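Local coordinates for protein glutathione S-transferase (Rhodospirillum rubrum F11, PDB 4O7H) that probably catalyses the transfer of glutathione to electrophilic substrates, as glutathione S-transferases do, joining its thiol sulfur to a reactive carbon, at residues A[7-12]-A[114-119]; A[13-18]-A[159-164]; A[104-109]-A[171-176]; A[166-171]-A[201-206]. One frame throughout, in Å; residues are numbered along the deposited sequence.

Interaction 1: A[7-12]-A[114-119]; sequences HGLSPA and KLLKRV
Leu9 faces the last turns of helix 85-119 from a loop, its CA 7.5 Å from the CA of Leu116, the closest backbone approach of the two segments. Residues 7-10 form a type I beta turn, closed by a bond from Ser10 N to His7 O of 3.2 Å, while 114-119 is helical with a wider pi-type turn at 114-116. Leu9 spans this gap and supplies most of the buried surface. Its first torsion (chi1 -65°) puts CG beside the backbone N; CD1, anti to CA (chi2 -174°), runs on to Leu116 while CD2 turns to Leu115. CD2 rests 3.9 Å from CB of Leu115, the two leucine side chains meeting at a slant. CD1 comes within 4.0 Å of CA of Leu116 and also meets two side chains: CD1 of Leu116 at 4.1 Å and CG2 of Val119 at 4.2 Å. The turn joins strand 3-6 to helix 11-22 of the thioredoxin-like domain, and helix 85-119 belongs to the all-helical part of the molecule; the contact therefore bridges the two halves of a glutathione transferase. Leucine suits this place, being long enough to cross and branched enough to touch three partners. Behind it, the His7 ring presents ND1 at its edge, in plane, to Leu9 N in a weak bond, and CB of Ser10 lies over one ring face, toward its rim. Ser10 is the N-cap of helix 11-22, its OG accepting from Ala13 N. Leu115 also packs on Tyr175, and Val119 on Ile211.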
loop_
_atom_site.group_PDB
_atom_site.type_symbol
_atom_site.label_atom_id
_atom_site.label_comp_id
_atom_site.label_asym_id
_atom_site.label_seq_id
_atom_site.Cartn_x
_atom_site.Cartn_y
_atom_site.Cartn_z
ATOM N N HIS A 7 3.554 0.082 -17.577
ATOM C CA HIS A 7 4.279 -0.982 -18.234
ATOM C C HIS A 7 3.637 -2.287 -17.899
ATOM O O HIS A 7 2.956 -2.420 -16.877
ATOM C CB HIS A 7 5.783 -0.956 -18.006
ATOM C CG HIS A 7 6.236 -1.173 -16.621
ATOM N ND1 HIS A 7 6.183 -2.399 -15.995
ATOM C CD2 HIS A 7 6.874 -0.344 -15.755
ATOM C CE1 HIS A 7 6.721 -2.312 -14.789
ATOM N NE2 HIS A 7 7.158 -1.075 -14.621
ATOM N N GLY A 8 3.825 -3.258 -18.771
ATOM C CA GLY A 8 3.137 -4.532 -18.635
ATOM C C GLY A 8 3.513 -5.335 -17.419
ATOM O O GLY A 8 2.746 -6.224 -17.026
ATOM N N LEU A 9 4.662 -5.079 -16.796
ATOM C CA LEU A 9 5.047 -5.861 -15.652
ATOM C C LEU A 9 4.533 -5.314 -14.324
ATOM O O LEU A 9 4.823 -5.845 -13.292
ATOM C CB LEU A 9 6.583 -5.908 -15.589
ATOM C CG LEU A 9 7.192 -6.653 -16.778
ATOM C CD1 LEU A 9 8.683 -6.768 -16.515
ATOM C CD2 LEU A 9 6.591 -8.039 -16.896
ATOM N N SER A 10 3.784 -4.225 -14.364
ATOM C CA SER A 10 3.351 -3.565 -13.136
ATOM C C SER A 10 1.926 -3.997 -12.790
ATOM O O SER A 10 1.018 -3.683 -13.555
ATOM C CB SER A 10 3.325 -2.048 -13.354
ATOM O OG SER A 10 2.640 -1.350 -12.269
ATOM N N PRO A 11 1.725 -4.673 -11.648
ATOM C CA PRO A 11 0.349 -4.999 -11.286
ATOM C C PRO A 11 -0.511 -3.788 -11.049
ATOM O O PRO A 11 -1.701 -3.817 -11.382
ATOM C CB PRO A 11 0.486 -5.829 -10.026
ATOM C CG PRO A 11 1.868 -5.577 -9.526
ATOM C CD PRO A 11 2.700 -5.229 -10.691
ATOM N N ALA A 12 0.039 -2.752 -10.448
ATOM C CA ALA A 12 -0.737 -1.566 -10.208
ATOM C C ALA A 12 -1.182 -0.884 -11.489
ATOM O O ALA A 12 -2.287 -0.378 -11.609
ATOM C CB ALA A 12 0.056 -0.588 -9.361
ATOM N N LYS A 114 11.389 -14.119 -12.876
ATOM C CA LYS A 114 11.044 -14.750 -14.154
ATOM C C LYS A 114 10.726 -13.821 -15.294
ATOM O O LYS A 114 10.798 -14.223 -16.466
ATOM C CB LYS A 114 9.884 -15.711 -13.944
ATOM C CG LYS A 114 10.313 -16.823 -13.012
ATOM C CD LYS A 114 9.287 -17.898 -12.911
ATOM C CE LYS A 114 9.201 -18.684 -14.197
ATOM N NZ LYS A 114 8.346 -19.874 -13.956
ATOM N N LEU A 115 10.346 -12.577 -14.990
ATOM C CA LEU A 115 9.966 -11.679 -16.016
ATOM C C LEU A 115 10.942 -10.521 -16.137
ATOM O O LEU A 115 11.512 -10.307 -17.220
ATOM C CB LEU A 115 8.541 -11.181 -15.784
ATOM C CG LEU A 115 7.508 -12.292 -15.734
ATOM C CD1 LEU A 115 6.114 -11.713 -15.550
ATOM C CD2 LEU A 115 7.577 -13.153 -17.000
ATOM N N LEU A 116 11.131 -9.759 -15.066
ATOM C CA LEU A 116 11.969 -8.580 -15.147
ATOM C C LEU A 116 13.405 -8.973 -15.502
ATOM O O LEU A 116 14.015 -8.333 -16.332
ATOM C CB LEU A 116 11.956 -7.756 -13.842
ATOM C CG LEU A 116 12.846 -6.500 -13.966
ATOM C CD1 LEU A 116 12.364 -5.555 -15.061
ATOM C CD2 LEU A 116 12.972 -5.770 -12.638
ATOM N N LYS A 117 13.909 -10.044 -14.905
ATOM C CA LYS A 117 15.317 -10.378 -15.136
ATOM C C LYS A 117 15.582 -10.705 -16.571
ATOM O O LYS A 117 16.674 -10.426 -17.078
ATOM C CB LYS A 117 15.781 -11.509 -14.250
ATOM C CG LYS A 117 16.177 -11.005 -12.878
ATOM C CD LYS A 117 17.164 -11.921 -12.186
ATOM C CE LYS A 117 16.843 -11.987 -10.710
ATOM N NZ LYS A 117 17.888 -12.616 -9.861
ATOM N N ARG A 118 14.596 -11.282 -17.243
ATOM C CA ARG A 118 14.753 -11.598 -18.647
ATOM C C ARG A 118 14.634 -10.350 -19.502
ATOM O O ARG A 118 15.303 -10.219 -20.534
ATOM C CB ARG A 118 13.746 -12.657 -19.064
ATOM C CG ARG A 118 13.994 -14.011 -18.416
ATOM C CD ARG A 118 13.042 -15.041 -18.976
ATOM N NE ARG A 118 13.018 -15.035 -20.440
ATOM C CZ ARG A 118 12.158 -15.749 -21.164
ATOM N NH1 ARG A 118 11.281 -16.531 -20.562
ATOM N NH2 ARG A 118 12.186 -15.693 -22.488
ATOM N N VAL A 119 13.800 -9.405 -19.077
ATOM C CA VAL A 119 13.691 -8.156 -19.798
ATOM C C VAL A 119 14.992 -7.333 -19.764
ATOM O O VAL A 119 15.351 -6.736 -20.766
ATOM C CB VAL A 119 12.516 -7.298 -19.288
ATOM C CG1 VAL A 119 12.561 -5.939 -19.936
ATOM C CG2 VAL A 119 11.208 -7.984 -19.600
#

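Interaction 2: A[13-18]-A[159-164]; sequences ARKVRV and LTYADI
Val18 and Ile164 make the tight part of this contact: CG1 of Val18 lies 3.7 Å from CG2 of Ile164, and the two side chains run antiparallel alongside one another. CG2 of Ile164, anti to its own backbone N, also presses on Lys15, 3.8 Å from the carbonyl O and 3.9 Å from CG, the Lys15 chain crossing the Ile164 side chain at about a right angle. The compact, beta-branched Val18 and Ile164 fit where the helices come close. The nearest CA pair is that of Lys15 and Ile164, 6.0 Å apart. The geometry at the start of helix 161-175 is the N-capping box of the glutathione transferase fold. Thr160 N gives a bond to Asp163 OD2 at 3.0 Å, meeting the anti side of the carboxylate, and Thr160 OG1 accepts from Ala162 N. Leu159 CD2 approaches Ile164 CG1 to 4.1 Å, the hydrophobic staple that commonly accompanies such a box, so Ile164 serves both its own helix and helix 11-22. The looser side is toward Tyr161, where Lys15 CD stands obliquely to the ring, 4.4 Å from CD1. This side too is shut away from solvent. The lysine chain bends at chi3 (65°), and its NZ ends in a salt bridge to Asp99 and a hydrogen bond to Thr165 OG1, which would offset the cost of burying a charge. Cys68 of helix 64-74 and Val95 of helix 85-119 touch both Lys15 and Tyr161.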
loop_
_atom_site.group_PDB
_atom_site.type_symbol
_atom_site.label_atom_id
_atom_site.label_comp_id
_atom_site.label_asym_id
_atom_site.label_seq_id
_atom_site.Cartn_x
_atom_site.Cartn_y
_atom_site.Cartn_z
ATOM N N ALA A 13 -0.283 -0.841 -12.456
ATOM C CA ALA A 13 -0.618 -0.243 -13.736
ATOM C C ALA A 13 -1.642 -1.067 -14.477
ATOM O O ALA A 13 -2.585 -0.494 -15.063
ATOM C CB ALA A 13 0.638 -0.010 -14.576
ATOM N N ARG A 14 -1.520 -2.392 -14.411
ATOM C CA ARG A 14 -2.561 -3.241 -14.980
ATOM C C ARG A 14 -3.891 -2.917 -14.362
ATOM O O ARG A 14 -4.910 -2.787 -15.065
ATOM C CB ARG A 14 -2.217 -4.717 -14.829
ATOM C CG ARG A 14 -1.075 -5.225 -15.716
ATOM C CD ARG A 14 -0.901 -6.760 -15.639
ATOM N NE ARG A 14 0.074 -7.140 -16.659
ATOM C CZ ARG A 14 -0.008 -8.197 -17.457
ATOM N NH1 ARG A 14 -0.943 -9.106 -17.301
ATOM N NH2 ARG A 14 0.886 -8.326 -18.433
ATOM N N LYS A 15 -3.920 -2.823 -13.042
ATOM C CA LYS A 15 -5.162 -2.499 -12.346
ATOM C C LYS A 15 -5.802 -1.211 -12.820
ATOM O O LYS A 15 -7.006 -1.136 -13.045
ATOM C CB LYS A 15 -4.984 -2.485 -10.822
ATOM C CG LYS A 15 -6.113 -1.704 -10.146
ATOM C CD LYS A 15 -6.235 -2.003 -8.712
ATOM C CE LYS A 15 -5.049 -1.578 -7.951
ATOM N NZ LYS A 15 -5.355 -1.876 -6.530
ATOM N N VAL A 16 -5.010 -0.152 -12.984
ATOM C CA VAL A 16 -5.555 1.105 -13.443
ATOM C C VAL A 16 -6.102 1.005 -14.882
ATOM O O VAL A 16 -7.169 1.523 -15.181
ATOM C CB VAL A 16 -4.530 2.239 -13.271
ATOM C CG1 VAL A 16 -5.060 3.540 -13.857
ATOM C CG2 VAL A 16 -4.230 2.513 -11.782
ATOM N N ARG A 17 -5.416 0.272 -15.749
ATOM C CA ARG A 17 -5.892 0.070 -17.074
ATOM C C ARG A 17 -7.277 -0.615 -17.058
ATOM O O ARG A 17 -8.183 -0.218 -17.791
ATOM C CB ARG A 17 -4.955 -0.799 -17.927
ATOM C CG ARG A 17 -3.615 -0.160 -18.215
ATOM C CD ARG A 17 -2.853 -1.010 -19.197
ATOM N NE ARG A 17 -3.378 -0.804 -20.556
ATOM C CZ ARG A 17 -2.862 -1.425 -21.623
ATOM N NH1 ARG A 17 -1.881 -2.299 -21.472
ATOM N NH2 ARG A 17 -3.297 -1.124 -22.846
ATOM N N VAL A 18 -7.403 -1.670 -16.277
ATOM C CA VAL A 18 -8.698 -2.361 -16.137
ATOM C C VAL A 18 -9.756 -1.421 -15.579
ATOM O O VAL A 18 -10.914 -1.374 -16.089
ATOM C CB VAL A 18 -8.561 -3.661 -15.341
ATOM C CG1 VAL A 18 -9.955 -4.286 -15.095
ATOM C CG2 VAL A 18 -7.591 -4.631 -16.014
ATOM N N LEU A 159 -18.733 -6.475 -8.842
ATOM C CA LEU A 159 -17.326 -6.447 -9.153
ATOM C C LEU A 159 -16.739 -5.123 -8.613
ATOM O O LEU A 159 -17.334 -4.044 -8.765
ATOM C CB LEU A 159 -17.102 -6.596 -10.652
ATOM C CG LEU A 159 -15.621 -6.621 -11.028
ATOM C CD1 LEU A 159 -15.276 -7.713 -12.037
ATOM C CD2 LEU A 159 -15.190 -5.262 -11.470
ATOM N N THR A 160 -15.539 -5.213 -7.995
ATOM C CA THR A 160 -14.908 -4.041 -7.377
ATOM C C THR A 160 -13.416 -4.070 -7.632
ATOM O O THR A 160 -12.882 -4.991 -8.274
ATOM C CB THR A 160 -15.100 -4.008 -5.862
ATOM O OG1 THR A 160 -14.452 -5.143 -5.265
ATOM C CG2 THR A 160 -16.572 -3.988 -5.541
ATOM N N TYR A 161 -12.755 -3.057 -7.090
ATOM C CA TYR A 161 -11.299 -2.988 -7.142
ATOM C C TYR A 161 -10.706 -4.267 -6.517
ATOM O O TYR A 161 -9.579 -4.641 -6.795
ATOM C CB TYR A 161 -10.785 -1.776 -6.388
ATOM C CG TYR A 161 -10.919 -0.494 -7.153
ATOM C CD1 TYR A 161 -10.346 -0.370 -8.404
ATOM C CD2 TYR A 161 -11.562 0.590 -6.636
ATOM C CE1 TYR A 161 -10.434 0.804 -9.086
ATOM C CE2 TYR A 161 -11.632 1.772 -7.326
ATOM C CZ TYR A 161 -11.107 1.851 -8.570
ATOM O OH TYR A 161 -11.202 3.036 -9.245
ATOM N N ALA A 162 -11.417 -4.957 -5.637
ATOM C CA ALA A 162 -10.857 -6.199 -5.108
ATOM C C ALA A 162 -10.620 -7.228 -6.161
ATOM O O ALA A 162 -9.532 -7.873 -6.228
ATOM C CB ALA A 162 -11.777 -6.763 -4.028
ATOM N N ASP A 163 -11.635 -7.476 -6.983
ATOM C CA ASP A 163 -11.490 -8.436 -8.081
ATOM C C ASP A 163 -10.427 -7.973 -9.079
ATOM O O ASP A 163 -9.588 -8.762 -9.543
ATOM C CB ASP A 163 -12.808 -8.565 -8.843
ATOM C CG ASP A 163 -13.956 -8.951 -7.957
ATOM O OD1 ASP A 163 -14.162 -10.181 -7.756
ATOM O OD2 ASP A 163 -14.650 -8.011 -7.461
ATOM N N ILE A 164 -10.420 -6.665 -9.356
ATOM C CA ILE A 164 -9.474 -6.154 -10.350
ATOM C C ILE A 164 -8.032 -6.348 -9.863
ATOM O O ILE A 164 -7.165 -6.839 -10.586
ATOM C CB ILE A 164 -9.741 -4.711 -10.656
ATOM C CG1 ILE A 164 -11.112 -4.561 -11.362
ATOM C CG2 ILE A 164 -8.691 -4.170 -11.603
ATOM C CD1 ILE A 164 -11.538 -3.128 -11.438
#

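Interaction 3: A[104-109]-A[171-176]; sequences REVTEP and SLIDYA
Ile173 carries the contact, its CD1 set between Val106 and Thr107 of the facing helix. Its CG1 stands beside the backbone N, and a second torsion of -42° folds CD1 round instead of leaving the chain extended. CD1 thus lands 3.8 Å from CG1 of Val106 and equally 3.8 Å from CA of Thr107, with Ile173 crossing both side chains at about a right angle. Val106 CG1 further lies 3.9 Å from Ile173 CG1, making the apolar half of the seat. Thr107 contributes mainly its backbone carbon; its OG1 is a looser neighbour, 4.2 Å from Ile173 CD1. A small beta-branched residue suits this place, letting the main chains close to 6.7 Å between CA of Thr107 and CA of Ile173. The helix here is irregular, with a pi-type turn over 104-107 and a kink at Pro109, whose nitrogen has no hydrogen to give the preceding turn. On the far side Arg104 NE pairs with Glu108 OE1, and Arg104 NH1 with Glu108 of the second subunit. Among its neighbours, Ile173 also packs on Phe102 and Leu110 of helix 85-119, Val106 on Val137 and His140 of helix 127-150, and Thr107 on Pro11 of helix 11-22.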
loop_
_atom_site.group_PDB
_atom_site.type_symbol
_atom_site.label_atom_id
_atom_site.label_comp_id
_atom_site.label_asym_id
_atom_site.label_seq_id
_atom_site.Cartn_x
_atom_site.Cartn_y
_atom_site.Cartn_z
ATOM N N ARG A 104 3.840 -9.277 -1.824
ATOM C CA ARG A 104 5.127 -9.579 -1.202
ATOM C C ARG A 104 5.470 -11.058 -1.289
ATOM O O ARG A 104 6.654 -11.401 -1.432
ATOM C CB ARG A 104 5.160 -9.079 0.272
ATOM C CG ARG A 104 5.179 -7.553 0.335
ATOM C CD ARG A 104 6.468 -6.858 -0.179
ATOM N NE ARG A 104 7.645 -7.157 0.665
ATOM C CZ ARG A 104 7.948 -6.508 1.794
ATOM N NH1 ARG A 104 7.197 -5.499 2.207
ATOM N NH2 ARG A 104 9.010 -6.866 2.500
ATOM N N GLU A 105 4.464 -11.914 -1.184
ATOM C CA GLU A 105 4.656 -13.347 -1.065
ATOM C C GLU A 105 4.763 -14.049 -2.420
ATOM O O GLU A 105 5.317 -15.156 -2.504
ATOM C CB GLU A 105 3.510 -13.977 -0.274
ATOM C CG GLU A 105 3.492 -13.559 1.199
ATOM C CD GLU A 105 2.345 -14.117 2.038
ATOM O OE1 GLU A 105 1.446 -14.815 1.542
ATOM O OE2 GLU A 105 2.348 -13.877 3.278
ATOM N N VAL A 106 4.204 -13.439 -3.462
ATOM C CA VAL A 106 4.063 -14.093 -4.767
ATOM C C VAL A 106 4.525 -13.201 -5.940
ATOM O O VAL A 106 5.428 -13.515 -6.706
ATOM C CB VAL A 106 2.594 -14.549 -4.969
ATOM C CG1 VAL A 106 2.481 -15.297 -6.292
ATOM C CG2 VAL A 106 2.034 -15.396 -3.816
ATOM N N THR A 107 3.858 -12.064 -6.142
ATOM C CA THR A 107 4.145 -11.235 -7.280
ATOM C C THR A 107 5.578 -10.715 -7.363
ATOM O O THR A 107 6.258 -10.848 -8.400
ATOM C CB THR A 107 3.196 -10.027 -7.325
ATOM O OG1 THR A 107 1.860 -10.503 -7.110
ATOM C CG2 THR A 107 3.292 -9.371 -8.707
ATOM N N GLU A 108 6.063 -10.131 -6.268
ATOM C CA GLU A 108 7.415 -9.598 -6.271
ATOM C C GLU A 108 8.453 -10.636 -6.637
ATOM O O GLU A 108 9.198 -10.396 -7.565
ATOM C CB GLU A 108 7.795 -8.955 -4.939
ATOM C CG GLU A 108 7.306 -7.546 -4.838
ATOM C CD GLU A 108 7.797 -6.806 -3.595
ATOM O OE1 GLU A 108 8.433 -7.409 -2.721
ATOM O OE2 GLU A 108 7.496 -5.616 -3.521
ATOM N N PRO A 109 8.493 -11.776 -5.932
ATOM C CA PRO A 109 9.539 -12.720 -6.336
ATOM C C PRO A 109 9.349 -13.296 -7.747
ATOM O O PRO A 109 10.298 -13.395 -8.512
ATOM C CB PRO A 109 9.450 -13.798 -5.299
ATOM C CG PRO A 109 8.102 -13.692 -4.668
ATOM C CD PRO A 109 7.834 -12.214 -4.704
ATOM N N SER A 171 -2.715 -12.259 -13.149
ATOM C CA SER A 171 -2.433 -12.233 -14.583
ATOM C C SER A 171 -0.940 -12.245 -14.809
ATOM O O SER A 171 -0.451 -12.800 -15.829
ATOM C CB SER A 171 -3.104 -11.067 -15.291
ATOM O OG SER A 171 -2.519 -9.806 -15.064
ATOM N N LEU A 172 -0.194 -11.614 -13.906
ATOM C CA LEU A 172 1.275 -11.600 -14.069
ATOM C C LEU A 172 1.880 -12.949 -13.657
ATOM O O LEU A 172 2.790 -13.438 -14.344
ATOM C CB LEU A 172 1.904 -10.469 -13.282
ATOM C CG LEU A 172 1.774 -9.167 -14.047
ATOM C CD1 LEU A 172 1.902 -8.024 -13.039
ATOM C CD2 LEU A 172 2.819 -9.113 -15.159
ATOM N N ILE A 173 1.316 -13.594 -12.640
ATOM C CA ILE A 173 1.738 -14.954 -12.277
ATOM C C ILE A 173 1.423 -15.892 -13.430
ATOM O O ILE A 173 2.230 -16.761 -13.762
ATOM C CB ILE A 173 1.090 -15.472 -10.974
ATOM C CG1 ILE A 173 1.191 -14.417 -9.831
ATOM C CG2 ILE A 173 1.752 -16.768 -10.530
ATOM C CD1 ILE A 173 2.529 -13.697 -9.742
ATOM N N ASP A 174 0.321 -15.645 -14.099
ATOM C CA ASP A 174 -0.098 -16.502 -15.210
ATOM C C ASP A 174 0.781 -16.252 -16.422
ATOM O O ASP A 174 1.145 -17.208 -17.118
ATOM C CB ASP A 174 -1.566 -16.269 -15.525
ATOM C CG ASP A 174 -2.223 -17.402 -16.265
ATOM O OD1 ASP A 174 -1.971 -18.544 -15.930
ATOM O OD2 ASP A 174 -3.100 -17.123 -17.147
ATOM N N TYR A 175 1.159 -15.007 -16.678
ATOM C CA TYR A 175 2.108 -14.700 -17.747
ATOM C C TYR A 175 3.439 -15.479 -17.572
ATOM O O TYR A 175 4.037 -15.945 -18.573
ATOM C CB TYR A 175 2.331 -13.179 -17.807
ATOM C CG TYR A 175 2.946 -12.720 -19.092
ATOM C CD1 TYR A 175 4.281 -12.935 -19.354
ATOM C CD2 TYR A 175 2.169 -12.083 -20.041
ATOM C CE1 TYR A 175 4.829 -12.506 -20.562
ATOM C CE2 TYR A 175 2.699 -11.659 -21.255
ATOM C CZ TYR A 175 4.043 -11.899 -21.495
ATOM O OH TYR A 175 4.591 -11.472 -22.695
ATOM N N ALA A 176 3.863 -15.663 -16.319
ATOM C CA ALA A 176 5.042 -16.431 -15.971
ATOM C C ALA A 176 4.820 -17.934 -15.969
ATOM O O ALA A 176 5.779 -18.695 -15.812
ATOM C CB ALA A 176 5.575 -15.989 -14.608
#

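Interaction 4: A[166-171]-A[201-206]; sequences AACHLS and RPLLTE
Where Cys168 and Ser171 meet Leu203, the flat group that matters is the peptide of Cys168, for no aromatic ring enters between the segments. Its carbonyl O takes the hydroxyl of Ser171 at 2.7 Å from OG, the donor tilted 25° from the carbonyl plane with a C=O...donor angle of 120°. Ser171 reaches back to that oxygen because OG sits between the backbone N and the carbonyl carbon (chi1 74°), and Arg14 NH1 of helix 11-22 is bonded to the same OG. So held, the hydroxyl spends its polarity within its own surroundings and can lie against a hydrocarbon: CD2 of Leu203 is 4.0 Å from Ser171 OG. The same methyl is 4.0 Å from Cys168 SG, whose soft, weakly polar sulfur suits an apolar neighbour. One leucine branch thus spans one turn of helix 161-175, touching residues three apart, and the backbones stay well separated, with CA of Ser171 7.8 Å from CA of Leu203. Cys168 also leans on Val18, and Ser171 on Phe200 and Tyr191. The arrangement belongs to the glutathione transferase fold: the long buried helix 161-175 of the helical domain, covered here by the short helix 201-205 near the C-terminus.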
loop_
_atom_site.group_PDB
_atom_site.type_symbol
_atom_site.label_atom_id
_atom_site.label_comp_id
_atom_site.label_asym_id
_atom_site.label_seq_id
_atom_site.Cartn_x
_atom_site.Cartn_y
_atom_site.Cartn_z
ATOM N N ALA A 166 -6.794 -8.447 -7.482
ATOM C CA ALA A 166 -6.436 -9.852 -7.393
ATOM C C ALA A 166 -6.165 -10.454 -8.808
ATOM O O ALA A 166 -5.146 -11.161 -9.024
ATOM C CB ALA A 166 -7.541 -10.650 -6.694
ATOM N N ALA A 167 -7.018 -10.125 -9.776
ATOM C CA ALA A 167 -6.919 -10.682 -11.117
ATOM C C ALA A 167 -5.687 -10.103 -11.805
ATOM O O ALA A 167 -5.036 -10.798 -12.601
ATOM C CB ALA A 167 -8.189 -10.392 -11.916
ATOM N N CYS A 168 -5.353 -8.836 -11.529
ATOM C CA CYS A 168 -4.204 -8.204 -12.206
ATOM C C CYS A 168 -2.909 -8.833 -11.682
ATOM O O CYS A 168 -1.984 -9.128 -12.459
ATOM C CB CYS A 168 -4.215 -6.706 -12.087
ATOM S SG CYS A 168 -5.424 -5.952 -13.177
ATOM N N HIS A 169 -2.831 -9.074 -10.372
ATOM C CA HIS A 169 -1.668 -9.782 -9.818
ATOM C C HIS A 169 -1.577 -11.177 -10.433
ATOM O O HIS A 169 -0.533 -11.573 -10.916
ATOM C CB HIS A 169 -1.803 -9.846 -8.318
ATOM C CG HIS A 169 -1.214 -8.657 -7.640
ATOM N ND1 HIS A 169 -1.921 -7.525 -7.284
ATOM C CD2 HIS A 169 0.060 -8.423 -7.278
ATOM C CE1 HIS A 169 -1.102 -6.685 -6.661
ATOM N NE2 HIS A 169 0.108 -7.192 -6.719
ATOM N N LEU A 170 -2.696 -11.904 -10.435
ATOM C CA LEU A 170 -2.708 -13.271 -10.940
ATOM C C LEU A 170 -2.375 -13.316 -12.404
ATOM O O LEU A 170 -1.770 -14.300 -12.871
ATOM C CB LEU A 170 -4.010 -13.983 -10.641
ATOM C CG LEU A 170 -4.086 -14.499 -9.195
ATOM C CD1 LEU A 170 -5.499 -14.854 -8.813
ATOM C CD2 LEU A 170 -3.223 -15.752 -9.055
ATOM N N SER A 171 -2.715 -12.259 -13.149
ATOM C CA SER A 171 -2.433 -12.233 -14.583
ATOM C C SER A 171 -0.940 -12.245 -14.809
ATOM O O SER A 171 -0.451 -12.800 -15.829
ATOM C CB SER A 171 -3.104 -11.067 -15.291
ATOM O OG SER A 171 -2.519 -9.806 -15.064
ATOM N N ARG A 201 -9.048 -7.237 -21.882
ATOM C CA ARG A 201 -8.540 -7.703 -23.177
ATOM C C ARG A 201 -7.100 -7.245 -23.470
ATOM O O ARG A 201 -6.290 -8.069 -23.892
ATOM C CB ARG A 201 -9.478 -7.312 -24.319
ATOM C CG ARG A 201 -9.035 -7.972 -25.628
ATOM C CD ARG A 201 -9.879 -7.556 -26.825
ATOM N NE ARG A 201 -10.914 -8.547 -27.098
ATOM C CZ ARG A 201 -12.169 -8.513 -26.637
ATOM N NH1 ARG A 201 -12.610 -7.503 -25.877
ATOM N NH2 ARG A 201 -13.002 -9.504 -26.955
ATOM N N PRO A 202 -6.722 -5.974 -23.253
ATOM C CA PRO A 202 -5.334 -5.604 -23.545
ATOM C C PRO A 202 -4.288 -6.369 -22.723
ATOM O O PRO A 202 -3.200 -6.659 -23.167
ATOM C CB PRO A 202 -5.265 -4.093 -23.169
ATOM C CG PRO A 202 -6.639 -3.636 -23.196
ATOM C CD PRO A 202 -7.512 -4.807 -22.818
ATOM N N LEU A 203 -4.642 -6.729 -21.492
ATOM C CA LEU A 203 -3.712 -7.510 -20.680
ATOM C C LEU A 203 -3.471 -8.883 -21.277
ATOM O O LEU A 203 -2.404 -9.465 -21.099
ATOM C CB LEU A 203 -4.259 -7.726 -19.256
ATOM C CG LEU A 203 -4.158 -6.560 -18.295
ATOM C CD1 LEU A 203 -4.846 -5.329 -18.817
ATOM C CD2 LEU A 203 -4.737 -6.991 -16.945
ATOM N N LEU A 204 -4.460 -9.380 -21.988
ATOM C CA LEU A 204 -4.343 -10.708 -22.615
ATOM C C LEU A 204 -3.627 -10.672 -23.917
ATOM O O LEU A 204 -2.928 -11.648 -24.247
ATOM C CB LEU A 204 -5.703 -11.388 -22.794
ATOM C CG LEU A 204 -6.474 -11.560 -21.498
ATOM C CD1 LEU A 204 -7.738 -12.352 -21.826
ATOM C CD2 LEU A 204 -5.651 -12.262 -20.432
ATOM N N THR A 205 -3.778 -9.602 -24.672
ATOM C CA THR A 205 -3.213 -9.569 -26.043
ATOM C C THR A 205 -1.826 -8.979 -26.158
ATOM O O THR A 205 -1.069 -9.294 -27.074
ATOM C CB THR A 205 -4.167 -8.848 -26.999
ATOM O OG1 THR A 205 -4.355 -7.499 -26.598
ATOM C CG2 THR A 205 -5.534 -9.512 -26.997
ATOM N N GLU A 206 -1.472 -8.089 -25.245
ATOM C CA GLU A 206 -0.161 -7.453 -25.304
ATOM C C GLU A 206 0.914 -8.394 -24.729
ATOM O O GLU A 206 0.639 -9.298 -23.936
ATOM C CB GLU A 206 -0.225 -6.073 -24.578
ATOM C CG GLU A 206 -1.170 -5.098 -25.244
ATOM C CD GLU A 206 -1.294 -3.747 -24.509
ATOM O OE1 GLU A 206 -0.468 -3.516 -23.593
ATOM O OE2 GLU A 206 -2.189 -2.980 -24.905
#

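Interactions 2, 3 and 4 are buried and share helix 161-175, which meets helix 11-22, helix 85-119 and helix 201-205 in turn; interaction 1 is only partly buried and joins two of these partners, helix 85-119 and the turn leading into helix 11-22, to each other. Interactions 1 and 2 tie the thioredoxin-like domain to the helical one, whereas 3 and 4 lie among helices beyond it. Interactions 1 to 3 rest mainly on aliphatic contact; in 4 one leucine methyl meets a sulfur and a tethered hydroxyl. Polarity differs too: a capping box and a buried lysine in 2, an intersubunit salt bridge beside 3. Arg14 links them, bonding Gly8 O and Ser171 OG, while Arg17 pairs with Glu206.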